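PDB 3E8X: putative NAD-dependent epimerase/dehydratase from Bacillus halodurans, which binds NADP in a Rossmann-type domain and is probably an oxidoreductase of the atypical short-chain dehydrogenase/reductase group, though its substrate is unknown. Local coordinates for residues I85-F90 against I123-M128. Residues are numbered along the deposited sequence; the frame is centred on the assembly and turned at random.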
ATOM      1  N   ILE A  85       9.711  -6.089 -24.677  1.00 48.14           N
ATOM      2  CA  ILE A  85       9.351  -4.716 -24.308  1.00 48.79           C
ATOM      3  C   ILE A  85      10.593  -3.916 -23.873  1.00 48.69           C
ATOM      4  O   ILE A  85      11.420  -4.431 -23.178  1.00 47.87           O
ATOM      5  CB  ILE A  85       8.247  -4.721 -23.163  1.00 48.53           C
ATOM      6  CG1 ILE A  85       6.876  -5.213 -23.689  1.00 48.10           C
ATOM      7  CG2 ILE A  85       8.087  -3.329 -22.456  1.00 49.48           C
ATOM      8  CD1 ILE A  85       6.296  -4.541 -24.965  1.00 45.56           C
ATOM      9  N   ASP A  86      10.705  -2.652 -24.284  1.00 49.02           N
ATOM     10  CA  ASP A  86      11.841  -1.792 -23.918  1.00 49.47           C
ATOM     11  C   ASP A  86      11.508  -0.805 -22.794  1.00 49.78           C
ATOM     12  O   ASP A  86      12.408  -0.333 -22.110  1.00 50.94           O
ATOM     13  CB  ASP A  86      12.298  -0.955 -25.133  1.00 49.60           C
ATOM     14  CG  ASP A  86      12.752  -1.805 -26.295  1.00 50.32           C
ATOM     15  OD1 ASP A  86      13.585  -2.692 -26.056  1.00 54.48           O
ATOM     16  OD2 ASP A  86      12.302  -1.594 -27.439  1.00 48.91           O
ATOM     17  N   ALA A  87      10.224  -0.461 -22.654  1.00 50.07           N
ATOM     18  CA  ALA A  87       9.731   0.563 -21.685  1.00 49.94           C
ATOM     19  C   ALA A  87       8.306   0.212 -21.286  1.00 49.44           C
ATOM     20  O   ALA A  87       7.557  -0.340 -22.083  1.00 49.09           O
ATOM     21  CB  ALA A  87       9.814   1.981 -22.283  1.00 46.93           C
ATOM     22  N   VAL A  88       7.954   0.500 -20.039  1.00 49.78           N
ATOM     23  CA  VAL A  88       6.589   0.303 -19.549  1.00 49.15           C
ATOM     24  C   VAL A  88       6.036   1.624 -19.130  1.00 48.16           C
ATOM     25  O   VAL A  88       6.715   2.370 -18.477  1.00 47.96           O
ATOM     26  CB  VAL A  88       6.527  -0.659 -18.320  1.00 49.51           C
ATOM     27  CG1 VAL A  88       5.073  -0.802 -17.806  1.00 47.76           C
ATOM     28  CG2 VAL A  88       7.078  -2.050 -18.681  1.00 48.26           C
ATOM     29  N   VAL A  89       4.790   1.904 -19.512  1.00 48.94           N
ATOM     30  CA  VAL A  89       4.066   3.078 -18.950  1.00 48.42           C
ATOM     31  C   VAL A  89       2.880   2.505 -18.145  1.00 49.26           C
ATOM     32  O   VAL A  89       2.032   1.782 -18.698  1.00 48.75           O
ATOM     33  CB  VAL A  89       3.599   4.053 -20.053  1.00 48.29           C
ATOM     34  CG1 VAL A  89       2.692   5.174 -19.489  1.00 46.80           C
ATOM     35  CG2 VAL A  89       4.888   4.616 -20.785  1.00 45.79           C
ATOM     36  N   PHE A  90       2.854   2.792 -16.838  1.00 47.61           N
ATOM     37  CA  PHE A  90       1.713   2.375 -16.026  1.00 47.40           C
ATOM     38  C   PHE A  90       0.662   3.505 -16.043  1.00 47.42           C
ATOM     39  O   PHE A  90       0.809   4.553 -15.360  1.00 47.73           O
ATOM     40  CB  PHE A  90       2.137   2.017 -14.590  1.00 46.66           C
ATOM     41  CG  PHE A  90       1.023   1.371 -13.788  1.00 46.61           C
ATOM     42  CD1 PHE A  90       0.774   0.009 -13.886  1.00 48.12           C
ATOM     43  CD2 PHE A  90       0.159   2.137 -13.027  1.00 46.11           C
ATOM     44  CE1 PHE A  90      -0.263  -0.579 -13.165  1.00 46.82           C
ATOM     45  CE2 PHE A  90      -0.879   1.549 -12.319  1.00 45.38           C
ATOM     46  CZ  PHE A  90      -1.095   0.208 -12.401  1.00 44.71           C
ATOM     47  N   ILE A 123      13.653  -4.950 -17.858  1.00 48.01           N
ATOM     48  CA  ILE A 123      13.150  -3.792 -18.592  1.00 47.74           C
ATOM     49  C   ILE A 123      13.473  -2.567 -17.737  1.00 48.13           C
ATOM     50  O   ILE A 123      12.949  -2.417 -16.649  1.00 49.80           O
ATOM     51  CB  ILE A 123      11.637  -3.905 -18.841  1.00 47.70           C
ATOM     52  CG1 ILE A 123      11.314  -5.157 -19.652  1.00 46.90           C
ATOM     53  CG2 ILE A 123      11.099  -2.657 -19.588  1.00 47.63           C
ATOM     54  CD1 ILE A 123       9.822  -5.520 -19.634  1.00 46.44           C
ATOM     55  N   LYS A 124      14.352  -1.709 -18.198  1.00 48.01           N
ATOM     56  CA  LYS A 124      14.895  -0.640 -17.345  1.00 48.82           C
ATOM     57  C   LYS A 124      13.963   0.581 -17.229  1.00 47.54           C
ATOM     58  O   LYS A 124      13.857   1.188 -16.183  1.00 46.80           O
ATOM     59  CB  LYS A 124      16.302  -0.198 -17.842  1.00 49.10           C
ATOM     60  CG  LYS A 124      17.363  -1.302 -17.734  1.00 53.26           C
ATOM     61  CD  LYS A 124      18.195  -1.274 -16.400  1.00 55.98           C
ATOM     62  CE  LYS A 124      17.407  -1.096 -15.021  1.00 57.93           C
ATOM     63  NZ  LYS A 124      18.099  -0.019 -14.187  1.00 56.53           N
ATOM     64  N   ARG A 125      13.299   0.911 -18.313  1.00 48.34           N
ATOM     65  CA  ARG A 125      12.562   2.176 -18.417  1.00 48.40           C
ATOM     66  C   ARG A 125      11.108   2.042 -17.981  1.00 48.29           C
ATOM     67  O   ARG A 125      10.358   1.239 -18.513  1.00 47.74           O
ATOM     68  CB  ARG A 125      12.706   2.730 -19.838  1.00 47.69           C
ATOM     69  CG  ARG A 125      12.180   4.147 -20.018  1.00 48.82           C
ATOM     70  CD  ARG A 125      12.894   5.161 -19.130  1.00 49.61           C
ATOM     71  NE  ARG A 125      12.614   6.572 -19.465  1.00 47.73           N
ATOM     72  CZ  ARG A 125      12.407   7.520 -18.562  1.00 47.10           C
ATOM     73  NH1 ARG A 125      12.445   7.250 -17.282  1.00 47.25           N
ATOM     74  NH2 ARG A 125      12.153   8.756 -18.934  1.00 49.32           N
ATOM     75  N   PHE A 126      10.731   2.841 -16.982  1.00 47.74           N
ATOM     76  CA  PHE A 126       9.418   2.781 -16.389  1.00 47.40           C
ATOM     77  C   PHE A 126       8.870   4.203 -16.154  1.00 47.19           C
ATOM     78  O   PHE A 126       9.480   5.019 -15.436  1.00 47.63           O
ATOM     79  CB  PHE A 126       9.477   1.987 -15.087  1.00 47.80           C
ATOM     80  CG  PHE A 126       8.136   1.510 -14.583  1.00 48.36           C
ATOM     81  CD1 PHE A 126       7.816   0.156 -14.614  1.00 48.68           C
ATOM     82  CD2 PHE A 126       7.215   2.400 -14.035  1.00 48.90           C
ATOM     83  CE1 PHE A 126       6.596  -0.284 -14.147  1.00 48.83           C
ATOM     84  CE2 PHE A 126       5.971   1.959 -13.578  1.00 49.92           C
ATOM     85  CZ  PHE A 126       5.666   0.611 -13.631  1.00 48.88           C
ATOM     86  N   ILE A 127       7.720   4.492 -16.758  1.00 46.02           N
ATOM     87  CA  ILE A 127       7.012   5.757 -16.523  1.00 45.99           C
ATOM     88  C   ILE A 127       5.703   5.490 -15.743  1.00 45.74           C
ATOM     89  O   ILE A 127       4.822   4.748 -16.188  1.00 44.24           O
ATOM     90  CB  ILE A 127       6.671   6.485 -17.874  1.00 47.16           C
ATOM     91  CG1 ILE A 127       7.833   6.315 -18.910  1.00 48.63           C
ATOM     92  CG2 ILE A 127       6.191   7.967 -17.620  1.00 47.11           C
ATOM     93  CD1 ILE A 127       9.137   6.856 -18.480  1.00 49.42           C
HETATM   94  N   MSE A 128       5.615   6.082 -14.555  1.00 45.55           N
HETATM   95  CA  MSE A 128       4.446   6.048 -13.737  1.00 45.24           C
HETATM   96  C   MSE A 128       3.570   7.285 -13.980  1.00 45.31           C
HETATM   97  O   MSE A 128       4.034   8.426 -13.938  1.00 45.99           O
HETATM   98  CB  MSE A 128       4.862   6.010 -12.283  1.00 46.20           C
HETATM   99  CG  MSE A 128       3.743   6.242 -11.315  1.00 47.29           C
HETATM  100 SE   MSE A 128       2.623   4.647 -11.362  0.75 54.63          SE
HETATM  101  CE  MSE A 128       3.664   3.375 -10.393  1.00 40.24           C
TER
HETATM  102  O   HOH W   1      14.761  -0.706 -20.990  1.00 56.26           O
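Strands 87-90 and 125-128 are the two parallel strands of a beta-alpha-beta unit in the Rossmann-type sheet, with helix 100-121 as the crossover, and they show how such neighbours are joined by backbone and by both faces at once. V88 supplies two of the three interstrand bonds: its N donates to R125 O (2.9 Å), while its O accepts from I127 N at 172°, nearly linear. The third runs from F90 N to I127 O (2.8 Å). Where the strands begin, one water continues the connection, donating to D86 O and accepting from K124 N.

On the face under helix 100-121, the F126 ring reaches obliquely across both V88 and F90. Its CE1 meets V88 CG1 at 4.0 Å and its CZ meets F90 CB at 3.9 Å. The F90 ring swings away from the neighbouring strand, CG anti to the backbone N (chi1 -171°), yet its CD2 still touches the selenium of selenomethionine M128 at 3.9 Å. This Met-aromatic contact is oblique, the selenium lying 61° off the ring normal. The F90 side chain lies about 7 Å from the bound NADP. Before the strands begin, I123 points toward the other segment, CD1 against I85 CB and CG2 beside V88 CG2.

The other face carries A87, V89, R125 and I127. V89 CG2 packs on I127 CG1, and I127 CD1 sits 3.3 Å above the centre of the R125 guanidinium. That group is held by T166 OG1 and by the carbonyls of D164, L207 and V208. The three backbone bonds thus lie between an apolar face and one that also carries a buried arginine, whose charged end is satisfied by polar partners beyond the strand pair.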